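Local coordinates for protein probable porin (Pseudomonas aeruginosa, PDB 4FSP) that probably forms a channel across the outer membrane as a beta-barrel porin of the OprD family, letting small solutes pass, at residues Q143-A148 / E297-Y302; H346-K351 / S388-D393. All blocks are in the same frame, centred on the assembly; numbering follows the deposited sequence.

Interaction 1 of 2, residues Q143-A148 / E297-Y302; sequences QVFQGA and EGTDPY
F145 reaches across to the 297-302 segment with the far end of its ring: CZ stops 3.7 Å from T299 CG2, the two side chains running at about a right angle to one another. The same corner of the ring lies near the backbone of E297, where F145 CZ is 4.3 Å from the carbonyl O. T299 can offer its methyl because CG2 stands anti to the carbonyl carbon, while OG1 is turned to the carbonyl O of L296. Behind the contact, the F145 side chain also packs on L165 and V168 of strand 158-168 and on L179, so the ring links barrel wall to inner loop. G298 presents bare backbone to Q143, whose CG rests 4.0 Å from G298 CA. Bent at chi2 (-49°), Q143 folds away beyond this point, and its OE1 accepts from R139. One water completes the seam: it accepts the backbone N-H of Q143 (2.9 Å from Q143 N) and donates to G298 O at 2.6 Å. Topologically, 143-148 closes the long excursion from strand 119-123 to strand 148-152; segment 297-302 belongs to that from strand 278-288 to strand 318-327. Near the centre of the chain, their meeting is consistent with the OprD-family design, in which loops folded into the barrel narrow the pore. The direct contacts are van der Waals touches, mostly between carbons, burying 137 Å² over both sides, with a water the only polar link: the two segments are laid together without direct bonds, while strand 299-300, paired with strand 134-135, joins the same excursions close by.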
ATOM      1  N   GLN A 143       7.060   4.563   4.885  1.00 37.49           N
ATOM      2  CA  GLN A 143       7.972   5.613   4.432  1.00 40.28           C
ATOM      3  C   GLN A 143       7.234   6.932   4.200  1.00 41.84           C
ATOM      4  O   GLN A 143       6.071   6.940   3.764  1.00 28.74           O
ATOM      5  CB  GLN A 143       8.682   5.207   3.138  1.00 43.59           C
ATOM      6  CG  GLN A 143       9.798   4.205   3.323  1.00 62.59           C
ATOM      7  CD  GLN A 143      10.760   4.593   4.431  1.00 79.53           C
ATOM      8  OE1 GLN A 143      10.644   4.117   5.564  1.00 87.31           O
ATOM      9  NE2 GLN A 143      11.720   5.457   4.109  1.00 79.21           N
ATOM     10  N   VAL A 144       7.905   8.045   4.491  1.00 36.84           N
ATOM     11  CA  VAL A 144       7.365   9.356   4.142  1.00 37.27           C
ATOM     12  C   VAL A 144       8.115   9.941   2.960  1.00 35.07           C
ATOM     13  O   VAL A 144       9.344   9.985   2.967  1.00 33.68           O
ATOM     14  CB  VAL A 144       7.425  10.337   5.317  1.00 34.32           C
ATOM     15  CG1 VAL A 144       6.804  11.673   4.912  1.00 31.31           C
ATOM     16  CG2 VAL A 144       6.681   9.756   6.497  1.00 28.14           C
ATOM     17  N   PHE A 145       7.368  10.365   1.940  1.00 37.98           N
ATOM     18  CA  PHE A 145       7.944  10.963   0.737  1.00 35.70           C
ATOM     19  C   PHE A 145       7.812  12.479   0.823  1.00 30.59           C
ATOM     20  O   PHE A 145       6.846  12.992   1.388  1.00 32.55           O
ATOM     21  CB  PHE A 145       7.218  10.445  -0.524  1.00 37.25           C
ATOM     22  CG  PHE A 145       7.437   8.964  -0.800  1.00 35.38           C
ATOM     23  CD1 PHE A 145       6.757   7.991  -0.071  1.00 33.40           C
ATOM     24  CD2 PHE A 145       8.316   8.548  -1.791  1.00 35.16           C
ATOM     25  CE1 PHE A 145       6.963   6.633  -0.315  1.00 35.07           C
ATOM     26  CE2 PHE A 145       8.526   7.188  -2.050  1.00 40.96           C
ATOM     27  CZ  PHE A 145       7.856   6.231  -1.303  1.00 37.69           C
ATOM     28  N   GLN A 146       8.770  13.205   0.266  1.00 31.42           N
ATOM     29  CA  GLN A 146       8.651  14.660   0.212  1.00 35.81           C
ATOM     30  C   GLN A 146       8.202  15.060  -1.178  1.00 32.95           C
ATOM     31  O   GLN A 146       8.656  14.492  -2.171  1.00 32.13           O
ATOM     32  CB  GLN A 146       9.977  15.361   0.537  1.00 34.67           C
ATOM     33  CG  GLN A 146      10.546  15.071   1.940  1.00 43.69           C
ATOM     34  CD  GLN A 146       9.641  15.541   3.070  1.00 42.70           C
ATOM     35  OE1 GLN A 146       9.000  16.589   2.972  1.00 50.36           O
ATOM     36  NE2 GLN A 146       9.596  14.768   4.157  1.00 36.66           N
ATOM     37  N   GLY A 147       7.301  16.031  -1.241  1.00 25.03           N
ATOM     38  CA  GLY A 147       6.910  16.616  -2.505  1.00 24.78           C
ATOM     39  C   GLY A 147       5.625  17.408  -2.369  1.00 29.57           C
ATOM     40  O   GLY A 147       5.362  18.016  -1.328  1.00 27.51           O
ATOM     41  N   ALA A 148       4.835  17.415  -3.435  1.00 26.98           N
ATOM     42  CA  ALA A 148       3.586  18.158  -3.469  1.00 27.07           C
ATOM     43  C   ALA A 148       2.564  17.299  -4.169  1.00 23.04           C
ATOM     44  O   ALA A 148       2.860  16.678  -5.190  1.00 22.90           O
ATOM     45  CB  ALA A 148       3.760  19.461  -4.224  1.00 17.55           C
ATOM     46  N   GLU A 297      11.358   1.535  -4.266  1.00 32.48           N
ATOM     47  CA  GLU A 297      11.821   1.162  -2.932  1.00 35.81           C
ATOM     48  C   GLU A 297      10.964   1.850  -1.868  1.00 35.40           C
ATOM     49  O   GLU A 297      10.596   3.030  -2.010  1.00 33.10           O
ATOM     50  CB  GLU A 297      13.278   1.590  -2.728  1.00 29.18           C
ATOM     51  CG  GLU A 297      14.282   0.865  -3.603  1.00 44.19           C
ATOM     52  CD  GLU A 297      15.713   1.147  -3.181  1.00 51.58           C
ATOM     53  OE1 GLU A 297      15.913   1.926  -2.221  1.00 55.12           O
ATOM     54  OE2 GLU A 297      16.646   0.591  -3.803  1.00 56.78           O
ATOM     55  N   GLY A 298      10.650   1.120  -0.802  1.00 31.77           N
ATOM     56  CA  GLY A 298       9.850   1.666   0.284  1.00 36.60           C
ATOM     57  C   GLY A 298       8.349   1.498   0.115  1.00 38.77           C
ATOM     58  O   GLY A 298       7.581   1.878   1.005  1.00 40.63           O
ATOM     59  N   THR A 299       7.929   0.930  -1.015  1.00 30.28           N
ATOM     60  CA  THR A 299       6.504   0.780  -1.319  1.00 27.30           C
ATOM     61  C   THR A 299       6.134  -0.689  -1.474  1.00 28.60           C
ATOM     62  O   THR A 299       6.997  -1.509  -1.750  1.00 33.28           O
ATOM     63  CB  THR A 299       6.119   1.525  -2.640  1.00 31.81           C
ATOM     64  OG1 THR A 299       6.582   0.781  -3.780  1.00 28.83           O
ATOM     65  CG2 THR A 299       6.707   2.945  -2.664  1.00 26.03           C
ATOM     66  N   ASP A 300       4.860  -1.021  -1.288  1.00 22.96           N
ATOM     67  CA  ASP A 300       4.328  -2.296  -1.758  1.00 26.74           C
ATOM     68  C   ASP A 300       3.818  -2.121  -3.190  1.00 35.35           C
ATOM     69  O   ASP A 300       3.260  -1.060  -3.537  1.00 28.94           O
ATOM     70  CB  ASP A 300       3.145  -2.752  -0.898  1.00 30.22           C
ATOM     71  CG  ASP A 300       3.547  -3.158   0.496  1.00 26.41           C
ATOM     72  OD1 ASP A 300       4.751  -3.366   0.754  1.00 24.82           O
ATOM     73  OD2 ASP A 300       2.640  -3.287   1.338  1.00 33.00           O
ATOM     74  N   PRO A 301       3.988  -3.163  -4.023  1.00 31.58           N
ATOM     75  CA  PRO A 301       3.482  -3.092  -5.398  1.00 25.64           C
ATOM     76  C   PRO A 301       1.957  -3.206  -5.401  1.00 25.66           C
ATOM     77  O   PRO A 301       1.407  -4.033  -4.672  1.00 24.89           O
ATOM     78  CB  PRO A 301       4.098  -4.325  -6.055  1.00 22.24           C
ATOM     79  CG  PRO A 301       4.182  -5.354  -4.875  1.00 23.82           C
ATOM     80  CD  PRO A 301       4.442  -4.520  -3.643  1.00 26.76           C
ATOM     81  N   TYR A 302       1.277  -2.406  -6.215  1.00 27.61           N
ATOM     82  CA  TYR A 302      -0.179  -2.494  -6.299  1.00 27.98           C
ATOM     83  C   TYR A 302      -0.630  -3.717  -7.104  1.00 27.46           C
ATOM     84  O   TYR A 302      -1.200  -3.581  -8.193  1.00 25.94           O
ATOM     85  CB  TYR A 302      -0.727  -1.224  -6.940  1.00 24.57           C
ATOM     86  CG  TYR A 302      -2.208  -1.033  -6.767  1.00 20.91           C
ATOM     87  CD1 TYR A 302      -2.782  -0.991  -5.499  1.00 23.54           C
ATOM     88  CD2 TYR A 302      -3.040  -0.872  -7.871  1.00 22.51           C
ATOM     89  CE1 TYR A 302      -4.158  -0.787  -5.329  1.00 20.51           C
ATOM     90  CE2 TYR A 302      -4.419  -0.667  -7.716  1.00 23.23           C
ATOM     91  CZ  TYR A 302      -4.967  -0.628  -6.447  1.00 29.36           C
ATOM     92  OH  TYR A 302      -6.324  -0.425  -6.289  1.00 31.04           O
TER
HETATM   93  O   HOH W   1       6.030   2.867   2.834  1.00 39.57           O

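Interaction 2 of 2, residues H346-K351 / S388-D393; sequences HGAKPK and SAFSRD
With chi1 at 52°, F390 sets its CG between its own backbone N and carbonyl carbon, and the ring swings out toward A348 and P350. There the pyrrolidine of P350 lies over one face: CB is 4.0 Å from the ring centroid and 29° off the normal, a CH-pi contact. P350 CG works further back, at the root of the side chain, 3.4 Å from F390 CB, so the proline spans both stem and ring. A348 meets the far part of the ring, its methyl CB coming obliquely to 3.4 Å from F390 CE2. The opposite face of the phenyl is covered from within its own segment by S388 OG, 3.5 Å above the plane and over the centre, which leaves the ring sandwiched between a proline and a hydroxyl oxygen. Both segments are loops at the same rim of the barrel: 346-351 follows strand 336-346, while the other makes the short connection from strand 378-388 to strand 394-406, the last of the barrel. S388 shapes this connection as an ST turn and ST motif, its OG accepting from F390 N and from S391 N, each at 3.2 Å. These two bonds fix the backbone from which the phenyl projects. D393 ties the end of the loop to its start, OD1 accepting from S388 N at 3.0 Å in a nearly straight bond (170°) that arrives from above the carboxylate plane. E314, from another loop, touches both P350 and F390 and extends the packing beyond the pair.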
ATOM      1  N   HIS A 346       4.045 -19.817 -11.860  1.00 33.94           N
ATOM      2  CA  HIS A 346       4.820 -20.578 -12.838  1.00 40.02           C
ATOM      3  C   HIS A 346       5.191 -19.699 -14.023  1.00 42.86           C
ATOM      4  O   HIS A 346       4.673 -18.583 -14.163  1.00 37.81           O
ATOM      5  CB  HIS A 346       4.016 -21.782 -13.324  1.00 40.42           C
ATOM      6  CG  HIS A 346       2.814 -21.420 -14.145  1.00 49.09           C
ATOM      7  ND1 HIS A 346       1.578 -21.162 -13.586  1.00 51.31           N
ATOM      8  CD2 HIS A 346       2.654 -21.286 -15.484  1.00 48.67           C
ATOM      9  CE1 HIS A 346       0.712 -20.888 -14.544  1.00 45.48           C
ATOM     10  NE2 HIS A 346       1.338 -20.958 -15.706  1.00 47.18           N
ATOM     11  N   GLY A 347       6.082 -20.198 -14.876  1.00 36.46           N
ATOM     12  CA  GLY A 347       6.438 -19.474 -16.083  1.00 37.10           C
ATOM     13  C   GLY A 347       7.332 -18.277 -15.814  1.00 42.18           C
ATOM     14  O   GLY A 347       7.571 -17.449 -16.701  1.00 45.12           O
ATOM     15  N   ALA A 348       7.830 -18.178 -14.586  1.00 38.05           N
ATOM     16  CA  ALA A 348       8.746 -17.101 -14.237  1.00 40.65           C
ATOM     17  C   ALA A 348      10.056 -17.235 -15.001  1.00 45.13           C
ATOM     18  O   ALA A 348      10.586 -18.340 -15.153  1.00 44.27           O
ATOM     19  CB  ALA A 348       9.016 -17.100 -12.756  1.00 35.21           C
ATOM     20  N   LYS A 349      10.579 -16.102 -15.468  1.00 38.96           N
ATOM     21  CA  LYS A 349      11.870 -16.066 -16.144  1.00 40.72           C
ATOM     22  C   LYS A 349      12.822 -15.179 -15.348  1.00 42.57           C
ATOM     23  O   LYS A 349      13.172 -14.078 -15.781  1.00 38.51           O
ATOM     24  CB  LYS A 349      11.722 -15.557 -17.588  1.00 46.56           C
ATOM     25  CG  LYS A 349      10.940 -16.499 -18.502  1.00 52.35           C
ATOM     26  CD  LYS A 349      11.081 -16.129 -19.976  1.00 61.84           C
ATOM     27  CE  LYS A 349      10.371 -14.823 -20.323  1.00 72.08           C
ATOM     28  NZ  LYS A 349      10.415 -14.529 -21.792  1.00 76.42           N
ATOM     29  N   PRO A 350      13.249 -15.665 -14.172  1.00 43.89           N
ATOM     30  CA  PRO A 350      14.131 -14.891 -13.291  1.00 49.29           C
ATOM     31  C   PRO A 350      15.512 -14.724 -13.932  1.00 55.15           C
ATOM     32  O   PRO A 350      15.958 -15.590 -14.692  1.00 62.54           O
ATOM     33  CB  PRO A 350      14.246 -15.792 -12.063  1.00 46.74           C
ATOM     34  CG  PRO A 350      14.167 -17.175 -12.655  1.00 41.15           C
ATOM     35  CD  PRO A 350      13.132 -17.069 -13.734  1.00 34.17           C
ATOM     36  N   LYS A 351      16.190 -13.625 -13.629  1.00 56.96           N
ATOM     37  CA  LYS A 351      17.500 -13.394 -14.215  1.00 61.69           C
ATOM     38  C   LYS A 351      18.623 -14.105 -13.457  1.00 61.25           C
ATOM     39  O   LYS A 351      18.666 -14.095 -12.225  1.00 63.79           O
ATOM     40  CB  LYS A 351      17.786 -11.894 -14.331  1.00 56.43           C
ATOM     41  CG  LYS A 351      17.338 -11.270 -15.658  1.00 54.32           C
ATOM     42  CD  LYS A 351      15.829 -11.045 -15.736  1.00 56.45           C
ATOM     43  CE  LYS A 351      15.498  -9.964 -16.781  1.00 61.97           C
ATOM     44  NZ  LYS A 351      14.093 -10.019 -17.319  1.00 53.05           N
ATOM     45  N   SER A 388      10.629 -21.265  -3.496  1.00 44.35           N
ATOM     46  CA  SER A 388      10.886 -20.893  -4.882  1.00 43.26           C
ATOM     47  C   SER A 388      11.960 -21.757  -5.540  1.00 50.74           C
ATOM     48  O   SER A 388      12.892 -22.219  -4.871  1.00 54.71           O
ATOM     49  CB  SER A 388      11.271 -19.408  -4.975  1.00 32.86           C
ATOM     50  OG  SER A 388      11.535 -19.047  -6.323  1.00 46.35           O
ATOM     51  N   ALA A 389      11.826 -21.975  -6.847  1.00 49.35           N
ATOM     52  CA  ALA A 389      12.853 -22.692  -7.603  1.00 49.09           C
ATOM     53  C   ALA A 389      14.041 -21.794  -7.940  1.00 44.82           C
ATOM     54  O   ALA A 389      15.137 -22.284  -8.177  1.00 51.01           O
ATOM     55  CB  ALA A 389      12.268 -23.275  -8.872  1.00 47.93           C
ATOM     56  N   PHE A 390      13.821 -20.483  -7.963  1.00 43.11           N
ATOM     57  CA  PHE A 390      14.865 -19.566  -8.415  1.00 52.93           C
ATOM     58  C   PHE A 390      15.353 -18.549  -7.388  1.00 61.33           C
ATOM     59  O   PHE A 390      16.346 -17.860  -7.626  1.00 71.83           O
ATOM     60  CB  PHE A 390      14.415 -18.831  -9.674  1.00 51.30           C
ATOM     61  CG  PHE A 390      13.073 -18.168  -9.545  1.00 48.27           C
ATOM     62  CD1 PHE A 390      12.948 -16.936  -8.916  1.00 42.64           C
ATOM     63  CD2 PHE A 390      11.935 -18.773 -10.067  1.00 45.74           C
ATOM     64  CE1 PHE A 390      11.703 -16.316  -8.804  1.00 39.84           C
ATOM     65  CE2 PHE A 390      10.689 -18.164  -9.958  1.00 39.07           C
ATOM     66  CZ  PHE A 390      10.573 -16.928  -9.328  1.00 38.89           C
ATOM     67  N   SER A 391      14.658 -18.431  -6.263  1.00 54.38           N
ATOM     68  CA  SER A 391      15.163 -17.582  -5.185  1.00 52.78           C
ATOM     69  C   SER A 391      15.127 -18.307  -3.849  1.00 53.19           C
ATOM     70  O   SER A 391      14.637 -19.445  -3.743  1.00 56.78           O
ATOM     71  CB  SER A 391      14.414 -16.251  -5.104  1.00 55.32           C
ATOM     72  OG  SER A 391      13.076 -16.447  -4.699  1.00 65.33           O
ATOM     73  N   ARG A 392      15.656 -17.642  -2.830  1.00 48.41           N
ATOM     74  CA  ARG A 392      15.856 -18.269  -1.534  1.00 52.04           C
ATOM     75  C   ARG A 392      14.543 -18.516  -0.805  1.00 52.96           C
ATOM     76  O   ARG A 392      13.732 -17.595  -0.625  1.00 48.95           O
ATOM     77  CB  ARG A 392      16.805 -17.427  -0.685  1.00 57.41           C
ATOM     78  CG  ARG A 392      18.189 -17.283  -1.325  1.00 64.96           C
ATOM     79  CD  ARG A 392      19.136 -16.472  -0.461  1.00 69.87           C
ATOM     80  NE  ARG A 392      19.627 -17.242   0.678  1.00 81.49           N
ATOM     81  CZ  ARG A 392      20.102 -16.697   1.793  1.00 89.44           C
ATOM     82  NH1 ARG A 392      20.137 -15.377   1.928  1.00 87.78           N
ATOM     83  NH2 ARG A 392      20.532 -17.473   2.779  1.00 92.70           N
ATOM     84  N   ASP A 393      14.341 -19.770  -0.407  1.00 53.24           N
ATOM     85  CA  ASP A 393      13.182 -20.166   0.382  1.00 51.80           C
ATOM     86  C   ASP A 393      13.216 -19.526   1.765  1.00 50.24           C
ATOM     87  O   ASP A 393      14.289 -19.361   2.359  1.00 52.04           O
ATOM     88  CB  ASP A 393      13.139 -21.685   0.534  1.00 49.33           C
ATOM     89  CG  ASP A 393      13.036 -22.402  -0.793  1.00 51.42           C
ATOM     90  OD1 ASP A 393      13.057 -21.734  -1.853  1.00 53.55           O
ATOM     91  OD2 ASP A 393      12.949 -23.642  -0.768  1.00 52.34           O
TER

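Interactions 1 and 2 are independent contacts: their centres are about 26 Å apart and their nearest atoms about 14 Å, with no touch between them. They lie at different distances from the centre of the chain. The centre of interaction 1 is about 9 Å from it, where loops folded inward probably help to define the solute path; that of interaction 2 is about 24 Å away, on the rim, between loops of neighbouring hairpins. Along the chain they come in series, 143-302 closing before 346-393 opens. Interaction 1 thus joins two inward excursions far apart in sequence, and interaction 2 two nearby turns of the barrel wall.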